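Local structure of hydrolase, alpha/beta hydrolase FOLD family (Staphylococcus aureus, 2XMZ) at residues E153-P156 / L157-S160; I172-Q175 / R176-S180. The protein probably catalyses the formation of 2-succinyl-6-hydroxy-2,4-cyclohexadiene-1-carboxylate in menaquinone biosynthesis, as a member of the alpha/beta hydrolase family. All blocks are in the same frame, centred on the assembly; numbering follows the deposited sequence. Where two conformers were deposited one is given.

Contact 1 (153-156 with 157-160) and contact 2 (172-175 with 176-180) lie in series along the connection between strands 110-114 and 210-215, their centres about 16 Å apart. The first is a surface turn running into a 3-10 segment, held by backbone bonds three residues apart and a bridging water. The second, partly buried, comprises the C-terminal part of helix 166-177 and the residues that follow it, with bonds four residues apart and polar side chains closing its end. They touch directly: OE2 of Glu153 forms a salt bridge with NH2 of Arg173, 2.7 Å away, and the ring of Phe158 takes part in a cation-pi interaction with Arg176. Short turn and helix are thereby joined by charge and aromatic packing.

Contact 1: E153-P156 / L157-S160; sequences EKLP and LFQS
Two backbone bonds bind Leu155 and Pro156 to the residues three places on. Phe158 N donates to Leu155 O at 2.9 Å, and Gln159 N to Pro156 O at 3.0 Å, the latter nearly straight with an N-H...O angle of 170°. Both donors stand well above the carbonyl planes, in keeping with the tight winding of a 3-10 turn. Proline suits its place at the start of such a segment, where its missing N-H costs no bond and its ring fixes phi. A water bridges the two segments, 2.7 Å from Glu153 O and 2.8 Å from Phe158 O. Farther out, Leu155 and Phe158 lie side by side and point the same way, with Leu155 CB 4.0 Å from Phe158 CD2; CG of Phe158 is anti to its own carbonyl carbon (chi1 -58°), which lays the buried ring alongside leucine. Leu157 CB sits over one face of this ring.

The turn follows helix 145-152, whose Trp152 meets the Phe158 ring. Leu157 reaches Asp218 and His245, members of a probable Ser-His-Asp triad, and across the loop Glu153 pairs with Arg173 of helix 166-177.

Contact 2: I172-Q175 / R176-S180; sequences IRQQ and RLSQS
Arg176 and Ile172 run side by side because each first torsion sends a branch along the helix: CG2 of Ile172 is anti to the backbone N, and Arg176, with CG anti to its carbonyl carbon (chi1 -62°), is extended from CG to NE. The methyl CG2 therefore rests over the centre of one guanidinium face, 3.5 Å from Arg176 CZ. A branched aliphatic residue suits this place, covering the flat cation while leaving its N-H groups directed outward around the rim. In the neighbouring i, i+4 pair, Arg173 and Leu177 cross obliquely, and Leu177 CD1 lies over a face of the Arg173 guanidinium, 3.7 Å from NE. The charged end of Arg173 is engaged by Glu153 and Asn150.

The backbone continues its i to i+4 bonds: Arg176 N to Ile172 O at 3.0 Å, Leu177 N to Arg173 O at 2.9 Å, and Ser178 N to Gln174 O at 3.0 Å, the last more bent at 132°.

At the next carbonyl, side chains take over. Gln175 O accepts from Gln179 NE2 at 2.9 Å, with Gln175 O close to the plane of the Gln179 side-chain amide, and from Ser178 OG at 3.0 Å; the two donors arrive from opposite faces of the carbonyl plane. Gln179 bends at chi2 (-49°) to fold its amide back, and small Ser178 brings its hydroxyl up close to the backbone. Both also have partners elsewhere, Ser178 OG with Arg30 and Gln179 NE2 with Asp28, while Gln179 OE1 takes the N-H of Gly54.

Near the C-terminal end of helix 166-177 the Gln175 carbonyl is thus met by two side chains, a form of side-chain C-capping. The helix belongs to the helical insertion between strands 110-114 and 210-215 that forms the lid of many alpha/beta hydrolases.

Contact 1: E153-P156 / L157-S160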
loop_
_atom_site.group_PDB
_atom_site.type_symbol
_atom_site.label_atom_id
_atom_site.label_comp_id
_atom_site.label_asym_id
_atom_site.label_seq_id
_atom_site.Cartn_x
_atom_site.Cartn_y
_atom_site.Cartn_z
ATOM N N GLU A 153 -3.459 6.338 16.373
ATOM C CA GLU A 153 -4.061 7.635 16.021
ATOM C C GLU A 153 -3.208 8.849 16.401
ATOM O O GLU A 153 -3.317 9.891 15.772
ATOM C CB GLU A 153 -5.412 7.805 16.723
ATOM C CG GLU A 153 -6.577 7.039 16.114
ATOM C CD GLU A 153 -7.917 7.364 16.773
ATOM O OE1 GLU A 153 -7.973 8.254 17.651
ATOM O OE2 GLU A 153 -8.927 6.737 16.398
ATOM N N LYS A 154 -2.405 8.729 17.459
ATOM C CA LYS A 154 -1.624 9.870 17.985
ATOM C C LYS A 154 -0.203 9.965 17.435
ATOM O O LYS A 154 0.542 10.859 17.829
ATOM C CB LYS A 154 -1.555 9.829 19.513
ATOM C CG LYS A 154 -2.886 9.924 20.199
ATOM C CD LYS A 154 -2.710 9.964 21.717
ATOM C CE LYS A 154 -3.904 9.328 22.385
ATOM N NZ LYS A 154 -5.066 10.251 22.482
ATOM N N LEU A 155 0.178 9.044 16.548
ATOM C CA LEU A 155 1.515 9.083 15.943
ATOM C C LEU A 155 1.681 10.342 15.091
ATOM O O LEU A 155 0.740 10.744 14.408
ATOM C CB LEU A 155 1.806 7.823 15.118
ATOM C CG LEU A 155 2.091 6.507 15.857
ATOM C CD1 LEU A 155 2.155 5.375 14.849
ATOM C CD2 LEU A 155 3.384 6.580 16.653
ATOM N N PRO A 156 2.867 10.985 15.154
ATOM C CA PRO A 156 3.111 12.194 14.348
ATOM C C PRO A 156 2.830 11.973 12.855
ATOM O O PRO A 156 2.364 12.881 12.165
ATOM C CB PRO A 156 4.602 12.470 14.568
ATOM C CG PRO A 156 4.918 11.870 15.898
ATOM C CD PRO A 156 3.995 10.680 16.063
ATOM N N LEU A 157 3.103 10.760 12.376
ATOM C CA LEU A 157 2.844 10.395 10.998
ATOM C C LEU A 157 1.418 10.750 10.581
ATOM O O LEU A 157 1.183 11.121 9.430
ATOM C CB LEU A 157 3.080 8.894 10.801
ATOM C CG LEU A 157 3.068 8.336 9.375
ATOM C CD1 LEU A 157 4.056 9.094 8.498
ATOM C CD2 LEU A 157 3.386 6.841 9.412
ATOM N N PHE A 158 0.479 10.647 11.525
ATOM C CA PHE A 158 -0.932 10.841 11.230
ATOM C C PHE A 158 -1.526 12.157 11.712
ATOM O O PHE A 158 -2.740 12.336 11.663
ATOM C CB PHE A 158 -1.737 9.676 11.783
ATOM C CG PHE A 158 -1.308 8.356 11.246
ATOM C CD1 PHE A 158 -1.419 8.083 9.888
ATOM C CD2 PHE A 158 -0.790 7.380 12.104
ATOM C CE1 PHE A 158 -1.019 6.835 9.374
ATOM C CE2 PHE A 158 -0.376 6.150 11.615
ATOM C CZ PHE A 158 -0.495 5.875 10.238
ATOM N N GLN A 159 -0.677 13.086 12.154
ATOM C CA GLN A 159 -1.155 14.343 12.726
ATOM C C GLN A 159 -2.127 15.084 11.794
ATOM O O GLN A 159 -3.128 15.644 12.246
ATOM C CB GLN A 159 0.033 15.237 13.109
ATOM C CG GLN A 159 -0.344 16.478 13.857
ATOM C CD GLN A 159 0.860 17.270 14.328
ATOM O OE1 GLN A 159 0.720 18.228 15.100
ATOM N NE2 GLN A 159 2.052 16.876 13.875
ATOM N N SER A 160 -1.844 15.055 10.492
ATOM C CA SER A 160 -2.672 15.739 9.502
ATOM C C SER A 160 -4.111 15.199 9.469
ATOM O O SER A 160 -5.026 15.913 9.071
ATOM C CB SER A 160 -2.056 15.628 8.109
ATOM O OG SER A 160 -2.164 14.290 7.650
HETATM O O HOH W 1 -4.310 11.098 13.631
#

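Contact 2: I172-Q175 / R176-S180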
loop_
_atom_site.group_PDB
_atom_site.type_symbol
_atom_site.label_atom_id
_atom_site.label_comp_id
_atom_site.label_asym_id
_atom_site.label_seq_id
_atom_site.Cartn_x
_atom_site.Cartn_y
_atom_site.Cartn_z
ATOM N N ILE A 172 -11.908 5.799 9.100
ATOM C CA ILE A 172 -10.544 5.346 9.370
ATOM C C ILE A 172 -10.471 4.553 10.686
ATOM O O ILE A 172 -9.930 3.438 10.701
ATOM C CB ILE A 172 -9.538 6.524 9.390
ATOM C CG1 ILE A 172 -9.364 7.097 7.980
ATOM C CG2 ILE A 172 -8.181 6.058 9.906
ATOM C CD1 ILE A 172 -8.670 8.442 7.942
ATOM N N ARG A 173 -11.018 5.132 11.767
ATOM C CA ARG A 173 -11.013 4.501 13.096
ATOM C C ARG A 173 -11.729 3.148 13.096
ATOM O O ARG A 173 -11.260 2.189 13.707
ATOM C CB ARG A 173 -11.635 5.427 14.163
ATOM C CG ARG A 173 -11.538 4.860 15.574
ATOM C CD ARG A 173 -12.059 5.798 16.643
ATOM N NE ARG A 173 -12.139 5.121 17.935
ATOM C CZ ARG A 173 -11.102 4.869 18.733
ATOM N NH1 ARG A 173 -11.303 4.236 19.878
ATOM N NH2 ARG A 173 -9.864 5.246 18.399
ATOM N N GLN A 174 -12.863 3.087 12.404
ATOM C CA GLN A 174 -13.643 1.867 12.295
ATOM C C GLN A 174 -12.880 0.786 11.543
ATOM O O GLN A 174 -12.890 -0.382 11.960
ATOM C CB GLN A 174 -15.008 2.164 11.632
ATOM C CG GLN A 174 -15.823 0.943 11.212
ATOM C CD GLN A 174 -15.339 0.307 9.919
ATOM O OE1 GLN A 174 -15.303 -0.920 9.794
ATOM N NE2 GLN A 174 -14.944 1.142 8.953
ATOM N N GLN A 175 -12.227 1.179 10.444
ATOM C CA GLN A 175 -11.448 0.267 9.623
ATOM C C GLN A 175 -10.300 -0.336 10.431
ATOM O O GLN A 175 -10.006 -1.533 10.310
ATOM C CB GLN A 175 -10.918 0.973 8.379
ATOM C CG GLN A 175 -11.901 1.026 7.188
ATOM C CD GLN A 175 -11.533 2.071 6.136
ATOM O OE1 GLN A 175 -10.404 2.578 6.105
ATOM N NE2 GLN A 175 -12.488 2.395 5.267
ATOM N N ARG A 176 -9.667 0.489 11.262
ATOM C CA ARG A 176 -8.592 0.027 12.144
ATOM C C ARG A 176 -9.126 -0.917 13.258
ATOM O O ARG A 176 -8.557 -1.988 13.516
ATOM C CB ARG A 176 -7.862 1.236 12.759
ATOM C CG ARG A 176 -7.171 2.166 11.712
ATOM C CD ARG A 176 -6.500 3.336 12.414
ATOM N NE ARG A 176 -5.596 4.095 11.547
ATOM C CZ ARG A 176 -5.238 5.358 11.756
ATOM N NH1 ARG A 176 -5.708 6.036 12.803
ATOM N NH2 ARG A 176 -4.398 5.948 10.912
ATOM N N LEU A 177 -10.226 -0.513 13.900
ATOM C CA LEU A 177 -10.817 -1.261 15.026
ATOM C C LEU A 177 -11.349 -2.620 14.600
ATOM O O LEU A 177 -11.474 -3.549 15.417
ATOM C CB LEU A 177 -11.928 -0.444 15.697
ATOM C CG LEU A 177 -11.505 0.837 16.450
ATOM C CD1 LEU A 177 -12.723 1.589 17.013
ATOM C CD2 LEU A 177 -10.517 0.526 17.549
ATOM N N SER A 178 -11.670 -2.750 13.315
ATOM C CA SER A 178 -12.217 -4.005 12.826
ATOM C C SER A 178 -11.112 -5.002 12.496
ATOM O O SER A 178 -11.390 -6.171 12.254
ATOM C CB SER A 178 -13.075 -3.777 11.598
ATOM O OG SER A 178 -12.231 -3.460 10.517
ATOM N N GLN A 179 -9.858 -4.559 12.501
ATOM C CA GLN A 179 -8.763 -5.485 12.232
ATOM C C GLN A 179 -8.569 -6.397 13.424
ATOM O O GLN A 179 -8.820 -6.007 14.553
ATOM C CB GLN A 179 -7.459 -4.740 11.901
ATOM C CG GLN A 179 -7.547 -3.812 10.687
ATOM C CD GLN A 179 -8.165 -4.487 9.459
ATOM O OE1 GLN A 179 -7.821 -5.626 9.128
ATOM N NE2 GLN A 179 -9.072 -3.775 8.775
ATOM N N SER A 180 -8.169 -7.632 13.166
ATOM C CA SER A 180 -7.870 -8.579 14.237
ATOM C C SER A 180 -6.484 -8.267 14.823
ATOM O O SER A 180 -5.484 -8.286 14.081
ATOM C CB SER A 180 -7.892 -9.981 13.654
ATOM O OG SER A 180 -7.552 -10.918 14.642
#